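Local atomic coordinates of 3-keto-5-aminohexanoate cleavage protein (Burkholderia xenovorans LB400, PDB entry 3E02), a protein that probably cleaves 3-keto-5-aminohexanoate or a related beta-keto acid with the help of a bound zinc ion, as a member of the beta-keto acid cleavage enzyme family. Residues K6-T11 / G251-V256; I18-M23 / D134-Y139; M112-L117 / F171-V176; N118-Q123 / G202-I207; F196-F201 / S232-G237. All coordinates share one frame; numbering follows the deposited sequence.

Contact 1: K6-T11 / G251-V256; sequences KKIIIT and GGNVRV
Val254 O is gripped twice. Thr11 N donates to it at 2.8 Å, and a water donates to it as well. The same water sits 2.7 Å from Thr11 OG1, so it ties that hydroxyl to the neighbouring strand. The other backbone bonds follow the parallel pattern: Val254 N gives to Ile9 O, and Val256 N to Thr11 O. One step earlier a side chain takes over from the backbone. Asn253 OD1 accepts from Ile9 N at 2.9 Å with a nearly straight N-H...O angle (175°). With Asn253 CG beside its own backbone N (chi1 -59°), the amide turns back across the gap to Ile9. Its ND2 goes to Leu231 O on the next strand, so one amide links segment 6-11, its own strand and strand 229-235. On the side of Ile10 and Val254 the contact is apolar. Val254 CG2 lies alongside Ile10 CG1 at 3.6 Å, and Val254 also packs on Val244 and Ile280 of the outer helices. Thr11 and Arg255 face the other way, into the barrel. Arg255 leads its extended chain away to a salt bridge with Asp260, close to the zinc ligands His50 and Glu259. Pairing of the first strand, 10-13, with the last barrel strand, 253-256, is the ring closure of a TIM barrel.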
# COMPACT_ATOMS: atom_id res chain seq x y z
N LYS A 6 4.87 -2.87 -23.89
CA LYS A 6 5.61 -3.93 -24.60
C LYS A 6 7.03 -3.46 -24.96
O LYS A 6 7.98 -4.22 -24.82
CB LYS A 6 4.88 -4.38 -25.86
CG LYS A 6 5.57 -5.50 -26.64
N LYS A 7 7.12 -2.22 -25.44
CA LYS A 7 8.39 -1.56 -25.71
C LYS A 7 8.41 -0.32 -24.82
O LYS A 7 7.42 0.41 -24.75
CB LYS A 7 8.49 -1.19 -27.18
CG LYS A 7 8.41 -2.37 -28.15
CD LYS A 7 9.54 -3.38 -27.97
CE LYS A 7 9.48 -4.47 -29.04
NZ LYS A 7 10.43 -5.57 -28.71
N ILE A 8 9.53 -0.10 -24.14
CA ILE A 8 9.68 1.00 -23.19
C ILE A 8 10.12 2.27 -23.90
O ILE A 8 11.10 2.27 -24.64
CB ILE A 8 10.71 0.65 -22.08
CG1 ILE A 8 10.23 -0.54 -21.24
CG2 ILE A 8 10.98 1.86 -21.16
CD1 ILE A 8 11.29 -1.08 -20.26
N ILE A 9 9.40 3.36 -23.65
CA ILE A 9 9.79 4.67 -24.17
C ILE A 9 10.83 5.24 -23.21
O ILE A 9 10.56 5.41 -22.02
CB ILE A 9 8.60 5.66 -24.21
CG1 ILE A 9 7.50 5.14 -25.13
CG2 ILE A 9 9.08 7.08 -24.67
CD1 ILE A 9 6.25 6.02 -25.14
N ILE A 10 12.03 5.51 -23.74
CA ILE A 10 13.06 6.24 -23.01
C ILE A 10 12.92 7.70 -23.47
O ILE A 10 13.09 7.99 -24.67
CB ILE A 10 14.50 5.80 -23.33
CG1 ILE A 10 14.74 4.34 -22.90
CG2 ILE A 10 15.52 6.75 -22.62
CD1 ILE A 10 16.12 3.79 -23.26
N THR A 11 12.57 8.57 -22.54
CA THR A 11 12.53 10.00 -22.78
C THR A 11 13.83 10.57 -22.21
O THR A 11 14.27 10.16 -21.13
CB THR A 11 11.33 10.68 -22.11
OG1 THR A 11 10.11 10.15 -22.64
CG2 THR A 11 11.34 12.23 -22.35
N GLY A 251 6.15 -2.19 -15.53
CA GLY A 251 5.51 -2.13 -16.84
C GLY A 251 5.39 -0.72 -17.38
O GLY A 251 4.65 -0.50 -18.34
N GLY A 252 6.16 0.21 -16.78
CA GLY A 252 6.16 1.61 -17.16
C GLY A 252 7.31 2.01 -18.05
O GLY A 252 8.15 1.18 -18.48
N ASN A 253 7.34 3.31 -18.32
CA ASN A 253 8.32 3.96 -19.18
C ASN A 253 9.29 4.79 -18.34
O ASN A 253 9.09 4.97 -17.13
CB ASN A 253 7.57 4.78 -20.23
CG ASN A 253 6.65 3.92 -21.06
OD1 ASN A 253 7.09 3.24 -21.98
ND2 ASN A 253 5.35 3.92 -20.73
N VAL A 254 10.35 5.29 -18.98
CA VAL A 254 11.45 5.90 -18.26
C VAL A 254 11.87 7.24 -18.84
O VAL A 254 11.86 7.44 -20.05
CB VAL A 254 12.70 4.94 -18.21
CG1 VAL A 254 12.32 3.57 -17.60
CG2 VAL A 254 13.34 4.76 -19.57
N ARG A 255 12.21 8.15 -17.93
CA ARG A 255 12.77 9.44 -18.28
C ARG A 255 14.10 9.62 -17.55
O ARG A 255 14.16 9.48 -16.33
CB ARG A 255 11.82 10.58 -17.92
CG ARG A 255 12.49 11.95 -17.93
CD ARG A 255 11.49 13.07 -18.00
NE ARG A 255 12.06 14.28 -17.41
CZ ARG A 255 11.47 15.47 -17.39
NH1 ARG A 255 10.32 15.70 -18.02
NH2 ARG A 255 12.08 16.45 -16.75
N VAL A 256 15.15 9.91 -18.32
CA VAL A 256 16.49 10.23 -17.78
C VAL A 256 16.88 11.55 -18.42
O VAL A 256 16.08 12.14 -19.16
CB VAL A 256 17.53 9.10 -18.02
CG1 VAL A 256 17.09 7.79 -17.30
CG2 VAL A 256 17.77 8.86 -19.50
O HOH W 1 9.20 8.16 -21.02

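Contact 2: I18-M23 / D134-Y139; sequences IHTPTM and DWERPY. With EDO (1,2-ethanediol), chain H; EDO (1,2-ethanediol), chain E.
Glu136 reaches from helix 136-142 to the loop of Thr20, Pro21 and Thr22. Its CB stands 4.1 Å from Thr20 OG1. CG comes next, 3.9 Å from Thr20 CB, and it also lies over the centre of the Trp135 ring. The chain is extended at chi2 (178°), which carries the carboxylate out to the loop. There OE1 takes two bonds. Thr20 OG1 donates to its anti lone pair at 2.8 Å, and Thr22 N comes in on the syn side at 2.9 Å. Glu136 OE2 accepts from Thr22 OG1 at 2.8 Å, with the donor 30° out of the carboxylate plane. The backbone N of Phe133 also donates to OE2. Beside this cluster Pro21 CD meets Trp135 CZ2 at 3.5 Å, while Trp135 NE1 binds Asn58 O. Four hydrogen bonds hold both carboxylate oxygens, which fixes the group's rotation. Three of them tie the loop after strand 10-13 to the helix. So many donors would probably stabilise a negative charge on this buried glutamate.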
# COMPACT_ATOMS: atom_id res chain seq x y z
N ILE A 18 16.25 23.68 -13.80
CA ILE A 18 16.54 23.54 -12.35
C ILE A 18 18.04 23.61 -12.06
O ILE A 18 18.47 24.28 -11.12
CB ILE A 18 16.01 22.17 -11.79
CG1 ILE A 18 14.49 22.05 -11.99
CG2 ILE A 18 16.38 21.95 -10.32
CD1 ILE A 18 13.69 23.30 -11.62
N HIS A 19 18.81 22.86 -12.86
CA HIS A 19 20.28 22.87 -12.72
C HIS A 19 20.81 24.13 -13.36
O HIS A 19 20.23 24.65 -14.31
CB HIS A 19 20.92 21.63 -13.33
CG HIS A 19 20.49 20.36 -12.67
ND1 HIS A 19 20.01 19.28 -13.38
CD2 HIS A 19 20.41 20.02 -11.36
CE1 HIS A 19 19.70 18.32 -12.53
NE2 HIS A 19 19.92 18.74 -11.31
N THR A 20 21.91 24.66 -12.81
CA THR A 20 22.50 25.90 -13.30
C THR A 20 23.94 25.62 -13.76
O THR A 20 24.50 24.59 -13.38
CB THR A 20 22.41 27.02 -12.24
OG1 THR A 20 23.29 26.73 -11.15
CG2 THR A 20 20.96 27.19 -11.72
N PRO A 21 24.53 26.51 -14.61
CA PRO A 21 25.89 26.27 -15.16
C PRO A 21 27.01 25.96 -14.16
O PRO A 21 27.90 25.16 -14.47
CB PRO A 21 26.19 27.57 -15.90
CG PRO A 21 24.81 28.02 -16.36
CD PRO A 21 23.94 27.74 -15.18
N THR A 22 26.97 26.61 -13.00
CA THR A 22 27.93 26.36 -11.93
C THR A 22 27.98 24.88 -11.49
O THR A 22 29.04 24.38 -11.12
CB THR A 22 27.60 27.23 -10.67
OG1 THR A 22 27.81 28.61 -11.00
CG2 THR A 22 28.48 26.83 -9.44
N MSE A 23 26.86 24.20 -11.59
CA MSE A 23 26.70 22.83 -11.10
C MSE A 23 27.38 21.75 -11.92
O MSE A 23 27.69 20.68 -11.39
CB MSE A 23 25.23 22.50 -10.93
CG MSE A 23 24.50 23.53 -10.07
SE MSE A 23 22.73 23.00 -9.70
CE MSE A 23 22.30 24.55 -8.68
N ASP A 134 25.79 35.85 -12.19
CA ASP A 134 25.04 36.60 -11.18
C ASP A 134 23.62 36.13 -10.95
O ASP A 134 23.13 36.28 -9.85
CB ASP A 134 24.93 38.10 -11.56
CG ASP A 134 26.23 38.83 -11.48
OD1 ASP A 134 27.22 38.29 -10.93
OD2 ASP A 134 26.25 39.98 -11.97
N TRP A 135 22.97 35.62 -12.00
CA TRP A 135 21.58 35.15 -11.89
C TRP A 135 21.34 33.87 -11.11
O TRP A 135 20.22 33.65 -10.63
CB TRP A 135 20.95 34.97 -13.29
CG TRP A 135 21.50 33.83 -14.08
CD1 TRP A 135 22.53 33.86 -14.94
CD2 TRP A 135 21.03 32.47 -14.07
NE1 TRP A 135 22.75 32.63 -15.47
CE2 TRP A 135 21.85 31.75 -14.96
CE3 TRP A 135 19.99 31.80 -13.40
CZ2 TRP A 135 21.67 30.39 -15.19
CZ3 TRP A 135 19.80 30.45 -13.63
CH2 TRP A 135 20.64 29.76 -14.53
N GLU A 136 22.38 33.05 -10.94
CA GLU A 136 22.21 31.69 -10.40
C GLU A 136 21.81 31.63 -8.94
O GLU A 136 20.80 31.00 -8.61
CB GLU A 136 23.46 30.83 -10.64
CG GLU A 136 23.85 30.68 -12.09
CD GLU A 136 25.11 29.86 -12.23
OE1 GLU A 136 25.04 28.64 -12.09
OE2 GLU A 136 26.18 30.45 -12.44
N ARG A 137 22.56 32.30 -8.06
CA ARG A 137 22.21 32.26 -6.63
C ARG A 137 20.81 32.85 -6.33
O ARG A 137 20.04 32.21 -5.62
CB ARG A 137 23.30 32.85 -5.74
CG ARG A 137 23.15 32.41 -4.29
CD ARG A 137 24.06 33.15 -3.31
NE ARG A 137 25.47 32.75 -3.32
CZ ARG A 137 25.94 31.58 -2.86
NH1 ARG A 137 25.13 30.64 -2.36
NH2 ARG A 137 27.25 31.33 -2.91
N PRO A 138 20.49 34.06 -6.85
CA PRO A 138 19.14 34.63 -6.64
C PRO A 138 18.00 33.75 -7.18
O PRO A 138 16.96 33.66 -6.55
CB PRO A 138 19.20 35.97 -7.38
CG PRO A 138 20.62 36.28 -7.49
CD PRO A 138 21.34 35.01 -7.59
N TYR A 139 18.23 33.09 -8.32
CA TYR A 139 17.27 32.16 -8.92
C TYR A 139 16.96 31.01 -7.96
O TYR A 139 15.81 30.75 -7.66
CB TYR A 139 17.82 31.61 -10.24
CG TYR A 139 16.94 30.63 -10.97
CD1 TYR A 139 15.78 31.05 -11.64
CD2 TYR A 139 17.27 29.27 -11.04
CE1 TYR A 139 14.98 30.14 -12.34
CE2 TYR A 139 16.48 28.36 -11.73
CZ TYR A 139 15.34 28.79 -12.38
OH TYR A 139 14.57 27.90 -13.08
C1 EDO H . 13.14 31.67 -9.27
O1 EDO H . 13.73 32.23 -8.08
C2 EDO H . 11.63 31.89 -9.36
O2 EDO H . 11.11 32.77 -8.35
C1 EDO E . 29.42 34.47 -6.17
O1 EDO E . 30.49 33.69 -6.69
C2 EDO E . 28.66 33.63 -5.16
O2 EDO E . 27.32 34.13 -5.08

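Contact 3: M112-L117 / F171-V176; sequences MNMGSL and FECYDV. With EDO (1,2-ethanediol), chain D.
Met114 bends at chi2 and chi3 (both -53°) and curls along Phe171. Its selenium lies 3.8 Å from Phe171 CD1, an oblique Met-aromatic contact, and its CG nestles against Phe171 CB. Met112 adds a second bump: its CG touches the same Phe171 CD1 at 4.1 Å. Both selenomethionines press on this one corner of the ring, on the outer side of the sheet. Leu182 of helix 176-187 packs on both Met114 and Phe171, while Cys173 SG borders Met114 CG. Further along, Leu117 crosses Tyr174 at about a right angle. Its CD1 fits against Tyr174 CB at 3.7 Å, and its CD2 rests over one face of the ring. Beneath these side chains strands 109-113 and 168-173 run parallel. Glu172 N bonds to Met112 O at 2.8 Å, and Met114 N bonds to Glu172 O. On the barrel's inner side Asn113 OD1 sits in the notch between Glu172 and Tyr174. It is 3.3 Å from Glu172 CG and lies at the edge of the Tyr174 ring, 3.1 Å from Tyr174 OH. The two faces differ sharply: an oily layer lies outside, while inside are an amide, a phenol and a carboxylate. The Tyr174 side chain is about 6 Å from the zinc ion (nearest atoms), consistent with a polar wall of the metal pocket.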
# COMPACT_ATOMS: atom_id res chain seq x y z
N MSE A 112 2.77 19.05 -19.62
CA MSE A 112 1.59 19.68 -19.02
C MSE A 112 1.62 19.39 -17.53
O MSE A 112 1.35 18.28 -17.11
CB MSE A 112 0.32 19.12 -19.69
CG MSE A 112 -1.04 19.64 -19.20
SE MSE A 112 -1.29 21.54 -19.41
CE MSE A 112 -0.87 21.77 -21.36
N ASN A 113 1.98 20.40 -16.75
CA ASN A 113 2.09 20.27 -15.29
C ASN A 113 0.69 20.24 -14.69
O ASN A 113 -0.10 21.15 -14.94
CB ASN A 113 2.97 21.38 -14.76
CG ASN A 113 4.39 21.28 -15.31
OD1 ASN A 113 5.09 20.32 -15.02
ND2 ASN A 113 4.79 22.24 -16.16
N MSE A 114 0.39 19.18 -13.93
CA MSE A 114 -0.99 18.91 -13.45
C MSE A 114 -1.45 19.50 -12.12
O MSE A 114 -2.52 19.17 -11.63
CB MSE A 114 -1.28 17.40 -13.53
CG MSE A 114 -1.41 16.87 -14.96
SE MSE A 114 -2.69 17.86 -16.03
CE MSE A 114 -4.15 17.76 -14.93
N GLY A 115 -0.67 20.41 -11.56
CA GLY A 115 -1.09 21.07 -10.33
C GLY A 115 -0.11 22.11 -9.88
O GLY A 115 1.02 22.15 -10.38
N SER A 116 -0.56 22.96 -8.98
CA SER A 116 0.29 24.01 -8.42
C SER A 116 0.97 23.44 -7.20
O SER A 116 0.35 22.74 -6.39
CB SER A 116 -0.53 25.25 -8.05
OG SER A 116 -1.20 25.78 -9.17
N LEU A 117 2.27 23.69 -7.07
CA LEU A 117 3.01 23.25 -5.90
C LEU A 117 4.18 24.15 -5.57
O LEU A 117 4.74 24.79 -6.47
CB LEU A 117 3.57 21.82 -6.11
CG LEU A 117 4.64 21.57 -7.20
CD1 LEU A 117 5.53 20.37 -6.87
CD2 LEU A 117 4.01 21.43 -8.59
N PHE A 171 1.68 14.41 -19.19
CA PHE A 171 1.08 14.94 -17.95
C PHE A 171 2.04 14.77 -16.78
O PHE A 171 2.26 13.64 -16.33
CB PHE A 171 -0.26 14.23 -17.66
CG PHE A 171 -1.28 14.38 -18.75
CD1 PHE A 171 -1.89 15.60 -18.98
CD2 PHE A 171 -1.64 13.29 -19.55
CE1 PHE A 171 -2.85 15.75 -20.00
CE2 PHE A 171 -2.60 13.42 -20.56
CZ PHE A 171 -3.21 14.66 -20.79
N GLU A 172 2.61 15.88 -16.29
CA GLU A 172 3.59 15.84 -15.19
C GLU A 172 2.83 15.87 -13.88
O GLU A 172 2.19 16.87 -13.56
CB GLU A 172 4.58 17.00 -15.20
CG GLU A 172 5.11 17.43 -16.53
CD GLU A 172 5.75 16.34 -17.33
OE1 GLU A 172 6.26 15.37 -16.76
OE2 GLU A 172 5.77 16.50 -18.55
N CYS A 173 2.93 14.79 -13.12
CA CYS A 173 2.22 14.61 -11.85
C CYS A 173 3.25 14.51 -10.73
O CYS A 173 3.96 13.51 -10.63
CB CYS A 173 1.37 13.34 -11.95
SG CYS A 173 0.09 13.42 -13.27
N TYR A 174 3.35 15.57 -9.92
CA TYR A 174 4.31 15.69 -8.81
C TYR A 174 3.78 15.19 -7.47
O TYR A 174 4.50 15.21 -6.49
CB TYR A 174 4.73 17.15 -8.61
CG TYR A 174 5.44 17.76 -9.77
CD1 TYR A 174 4.72 18.22 -10.88
CD2 TYR A 174 6.83 17.92 -9.77
CE1 TYR A 174 5.36 18.78 -11.98
CE2 TYR A 174 7.49 18.51 -10.88
CZ TYR A 174 6.73 18.94 -11.97
OH TYR A 174 7.32 19.53 -13.06
N ASP A 175 2.50 14.84 -7.40
CA ASP A 175 1.91 14.36 -6.16
C ASP A 175 0.60 13.64 -6.49
O ASP A 175 0.09 13.75 -7.61
CB ASP A 175 1.68 15.54 -5.19
CG ASP A 175 1.81 15.14 -3.73
OD1 ASP A 175 1.74 13.94 -3.38
OD2 ASP A 175 1.94 16.06 -2.91
N VAL A 176 0.04 12.95 -5.51
CA VAL A 176 -1.18 12.15 -5.71
C VAL A 176 -2.36 13.02 -6.17
O VAL A 176 -3.12 12.60 -7.04
CB VAL A 176 -1.55 11.34 -4.45
CG1 VAL A 176 -2.80 10.48 -4.70
CG2 VAL A 176 -0.34 10.47 -3.99
C1 EDO D . 12.91 18.26 -13.18
O1 EDO D . 13.72 17.28 -12.51
C2 EDO D . 11.47 18.14 -12.71
O2 EDO D . 10.72 19.30 -13.09

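Contact 4: N118-Q123 / G202-I207; sequences NFNISQ and GILGGI. With EDO (1,2-ethanediol), chain J.
This is a loop-to-loop contact at the C-terminal end of a TIM barrel. Segment 118-123 leads out of strand 117-118, and segment 202-207 follows barrel strand 195-201. A type II beta turn, Ile203 to Gly206, presents its corner to the first loop. Asn120 N donates to Leu204 O at 2.9 Å, almost straight at 167°. A water extends the link, accepting from Leu204 N and donating to Asn120 O. At the next corner Gly205 packs tightly: its CA is 3.2 Å from Asn118 O, a CA-H...O contact. Asn118 O lies against this glycine CA and has no conventional hydrogen-bond partner. The Asn118 amide turns to the second subunit, where it meets Ser116 and Asn150. Leu204, with CG anti to its nitrogen (chi1 -178°), lies side by side with Asn120. Its CD2 comes 3.6 Å from Asn120 ND2, and Gln123 crosses Leu204 at about a right angle. Phe152 of the second subunit also packs on Leu204, so the turn is shared by the loop and the subunit interface. Asn120 OD1 in turn accepts from Ser122 N, which makes an Asx turn, and also from Ser122 OG. The Phe119 side chain, about 8 Å from the zinc ion (nearest atoms), turns one ring face to Ile203. Ile203 CG2 sits 3.7 Å from the centroid of the Phe119 ring, only 8° off the ring normal.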
# COMPACT_ATOMS: atom_id res chain seq x y z
N ASN A 118 4.59 24.12 -4.31
CA ASN A 118 5.88 24.71 -3.90
C ASN A 118 6.95 23.95 -4.71
O ASN A 118 6.82 22.75 -4.92
CB ASN A 118 6.15 24.51 -2.41
CG ASN A 118 5.24 25.33 -1.53
OD1 ASN A 118 4.58 26.27 -1.99
ND2 ASN A 118 5.22 25.01 -0.24
N PHE A 119 7.95 24.67 -5.21
CA PHE A 119 9.00 24.05 -6.04
C PHE A 119 10.29 24.69 -5.54
O PHE A 119 10.74 25.70 -6.08
CB PHE A 119 8.71 24.32 -7.53
CG PHE A 119 9.37 23.34 -8.45
CD1 PHE A 119 10.77 23.23 -8.50
CD2 PHE A 119 8.60 22.52 -9.29
CE1 PHE A 119 11.39 22.30 -9.36
CE2 PHE A 119 9.21 21.60 -10.16
CZ PHE A 119 10.60 21.49 -10.19
N ASN A 120 10.86 24.08 -4.50
CA ASN A 120 11.99 24.61 -3.76
C ASN A 120 13.31 23.90 -4.10
O ASN A 120 13.55 22.77 -3.69
CB ASN A 120 11.68 24.49 -2.25
CG ASN A 120 12.70 25.19 -1.35
OD1 ASN A 120 13.70 25.74 -1.81
ND2 ASN A 120 12.43 25.18 -0.04
N ILE A 121 14.16 24.59 -4.87
CA ILE A 121 15.51 24.08 -5.24
C ILE A 121 16.63 24.90 -4.56
O ILE A 121 17.80 24.78 -4.94
CB ILE A 121 15.69 24.02 -6.78
CG1 ILE A 121 15.57 25.41 -7.44
CG2 ILE A 121 14.67 23.03 -7.36
CD1 ILE A 121 15.80 25.40 -8.92
N SER A 122 16.26 25.69 -3.54
CA SER A 122 17.19 26.57 -2.83
C SER A 122 18.33 25.87 -2.10
O SER A 122 19.41 26.44 -1.97
CB SER A 122 16.43 27.45 -1.83
OG SER A 122 15.90 26.69 -0.76
N GLN A 123 18.09 24.65 -1.61
CA GLN A 123 19.11 23.86 -0.91
C GLN A 123 20.35 23.56 -1.77
O GLN A 123 21.43 23.38 -1.24
CB GLN A 123 18.52 22.55 -0.36
CG GLN A 123 17.50 22.77 0.77
CD GLN A 123 16.76 21.48 1.16
OE1 GLN A 123 16.23 20.75 0.30
NE2 GLN A 123 16.71 21.22 2.47
N GLY A 202 10.99 13.36 -5.81
CA GLY A 202 12.16 13.98 -5.21
C GLY A 202 12.28 15.49 -5.23
O GLY A 202 13.30 16.00 -4.77
N ILE A 203 11.27 16.21 -5.72
CA ILE A 203 11.30 17.67 -5.68
C ILE A 203 10.78 18.10 -4.31
O ILE A 203 9.76 17.59 -3.85
CB ILE A 203 10.42 18.31 -6.78
CG1 ILE A 203 10.90 17.90 -8.18
CG2 ILE A 203 10.37 19.85 -6.64
CD1 ILE A 203 12.29 18.40 -8.56
N LEU A 204 11.48 19.05 -3.66
CA LEU A 204 11.03 19.61 -2.37
C LEU A 204 9.83 20.53 -2.68
O LEU A 204 9.98 21.58 -3.32
CB LEU A 204 12.15 20.35 -1.63
CG LEU A 204 11.83 20.93 -0.25
CD1 LEU A 204 11.20 19.88 0.68
CD2 LEU A 204 13.07 21.62 0.40
N GLY A 205 8.66 20.10 -2.21
CA GLY A 205 7.38 20.69 -2.55
C GLY A 205 6.49 19.64 -3.23
O GLY A 205 5.28 19.79 -3.23
N GLY A 206 7.10 18.59 -3.81
CA GLY A 206 6.37 17.47 -4.42
C GLY A 206 6.49 16.21 -3.57
O GLY A 206 6.99 16.24 -2.44
N ILE A 207 6.06 15.10 -4.15
CA ILE A 207 6.11 13.80 -3.46
C ILE A 207 7.58 13.31 -3.37
O ILE A 207 8.37 13.53 -4.28
CB ILE A 207 5.15 12.80 -4.13
CG1 ILE A 207 4.78 11.66 -3.17
CG2 ILE A 207 5.73 12.30 -5.47
CD1 ILE A 207 3.59 10.82 -3.68
C1 EDO J . 12.19 15.79 -0.49
O1 EDO J . 12.92 16.46 -1.54
C2 EDO J . 10.70 15.63 -0.79
O2 EDO J . 10.37 15.52 -2.18
O HOH W 2 3.38 22.55 -2.26
O HOH W 3 13.70 20.32 -4.87

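Contact 5: F196-F201 / S232-G237; sequences FLQCVF and SVLAAG
Val200 and Leu234 meet on one face of the paired strands, with Val200 CG1 3.7 Å from Leu234 CD1. Leu234 CG stands between its own N and carbonyl carbon (chi1 84°), and its two methyls face the two methyls of the valine. Toward the strand starts, Phe196 CZ packs on Ser232 CB at 3.6 Å. In the conformer given, Gln198 NE2 makes a weak, doubtful bond to Ser232 OG. On the other face Phe201 CE1 touches Val233 CG1 at 4.0 Å, and Phe201 CB lies beside Ala235 CB. Five backbone bonds hold this register, from Ser232 N to Leu197 O at 2.7 Å through to Ala236 N to Phe201 O. The strands belong to a right-handed beta-alpha-beta unit of the TIM barrel, joined by helix 211-225. That helix covers the Phe201 and Val233 face through Leu214. Phe243 adds a ring against Phe201. On the inner face, Arg255 of the next strand backs Gln198 and Leu234, and the Leu234 side chain lies about 7 Å from the zinc ion (nearest atoms).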
# COMPACT_ATOMS: atom_id res chain seq x y z
N PHE A 196 -0.47 9.88 -21.19
CA PHE A 196 0.92 9.61 -20.87
C PHE A 196 1.19 10.33 -19.55
O PHE A 196 1.38 11.55 -19.55
CB PHE A 196 1.83 10.07 -22.02
CG PHE A 196 3.24 9.59 -21.89
CD1 PHE A 196 3.55 8.24 -22.02
CD2 PHE A 196 4.28 10.48 -21.64
CE1 PHE A 196 4.86 7.79 -21.89
CE2 PHE A 196 5.60 10.03 -21.52
CZ PHE A 196 5.88 8.69 -21.65
N LEU A 197 1.14 9.56 -18.45
CA LEU A 197 1.33 10.07 -17.08
C LEU A 197 2.78 9.97 -16.65
O LEU A 197 3.31 8.85 -16.55
CB LEU A 197 0.52 9.25 -16.06
CG LEU A 197 -0.99 9.10 -16.14
CD1 LEU A 197 -1.49 8.39 -14.88
CD2 LEU A 197 -1.62 10.45 -16.25
N GLN A 198 3.41 11.11 -16.39
CA GLN A 198 4.80 11.18 -15.94
C GLN A 198 4.80 11.53 -14.43
O GLN A 198 4.54 12.69 -14.07
CB GLN A 198 5.54 12.25 -16.75
CG GLN A 198 7.07 12.32 -16.52
CD GLN A 198 7.81 11.19 -17.17
OE1 GLN A 198 8.40 10.36 -16.50
NE2 GLN A 198 7.74 11.11 -18.48
N CYS A 199 5.09 10.54 -13.58
CA CYS A 199 5.16 10.76 -12.13
C CYS A 199 6.56 11.28 -11.80
O CYS A 199 7.56 10.71 -12.23
CB CYS A 199 4.84 9.49 -11.38
SG CYS A 199 3.14 8.94 -11.74
N VAL A 200 6.62 12.35 -11.00
CA VAL A 200 7.85 13.08 -10.70
C VAL A 200 8.17 13.00 -9.22
O VAL A 200 7.40 13.50 -8.39
CB VAL A 200 7.71 14.56 -11.11
CG1 VAL A 200 9.00 15.31 -10.87
CG2 VAL A 200 7.28 14.67 -12.59
N PHE A 201 9.33 12.41 -8.89
CA PHE A 201 9.72 12.17 -7.49
C PHE A 201 10.98 12.92 -7.07
O PHE A 201 11.91 13.08 -7.85
CB PHE A 201 9.95 10.68 -7.28
CG PHE A 201 8.76 9.85 -7.61
CD1 PHE A 201 8.57 9.38 -8.91
CD2 PHE A 201 7.78 9.58 -6.65
CE1 PHE A 201 7.43 8.66 -9.25
CE2 PHE A 201 6.64 8.84 -6.98
CZ PHE A 201 6.47 8.38 -8.28
N SER A 232 4.99 6.77 -16.82
CA SER A 232 6.38 7.15 -17.01
C SER A 232 6.85 7.71 -15.66
O SER A 232 6.04 8.17 -14.83
CB SER A 232 6.58 8.13 -18.17
OG SER A 232 7.97 8.31 -18.43
N VAL A 233 8.16 7.64 -15.43
CA VAL A 233 8.74 8.07 -14.17
C VAL A 233 10.05 8.84 -14.38
O VAL A 233 10.84 8.51 -15.27
CB VAL A 233 9.03 6.84 -13.24
CG1 VAL A 233 9.86 7.21 -12.03
CG2 VAL A 233 7.71 6.14 -12.79
N LEU A 234 10.22 9.90 -13.60
CA LEU A 234 11.49 10.61 -13.46
C LEU A 234 11.72 10.79 -11.97
O LEU A 234 10.76 10.89 -11.19
CB LEU A 234 11.49 11.97 -14.17
CG LEU A 234 10.94 13.22 -13.48
CD1 LEU A 234 11.97 13.85 -12.50
CD2 LEU A 234 10.50 14.26 -14.48
N ALA A 235 12.99 10.83 -11.56
CA ALA A 235 13.34 11.13 -10.17
C ALA A 235 14.59 11.98 -10.14
O ALA A 235 15.46 11.85 -11.01
CB ALA A 235 13.47 9.87 -9.33
N ALA A 236 14.66 12.88 -9.16
CA ALA A 236 15.76 13.83 -9.05
C ALA A 236 17.08 13.20 -8.56
O ALA A 236 17.07 12.33 -7.68
CB ALA A 236 15.36 14.99 -8.10
N GLY A 237 18.18 13.65 -9.15
CA GLY A 237 19.53 13.30 -8.73
C GLY A 237 19.83 11.83 -8.57
O GLY A 237 19.57 11.05 -9.49

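Overall arrangement
Contacts 1, 3 and 5 lie in the one curled sheet of the TIM barrel. Strand 168-173 of contact 3 neighbours strand 195-201 of contact 5, their centres 10 Å apart. Strand 229-235 of contact 5 neighbours strand 253-256 of contact 1, with contact centres 11 Å apart. Contact 1 joins the chain's first and last barrel strands, so the other four are nested within it. Contact 2 ties a loop to helix 136-142 and contact 4 ties two loops; they touch through Ile18, Phe119 and Ile121. Contact 4 also meets contact 3 through Tyr174, and these two reach the second subunit. Contacts 1, 3 and 5 bring barrel-wall side chains near the zinc ion, and contact 4 brings Phe119 to about 8 Å (nearest atoms).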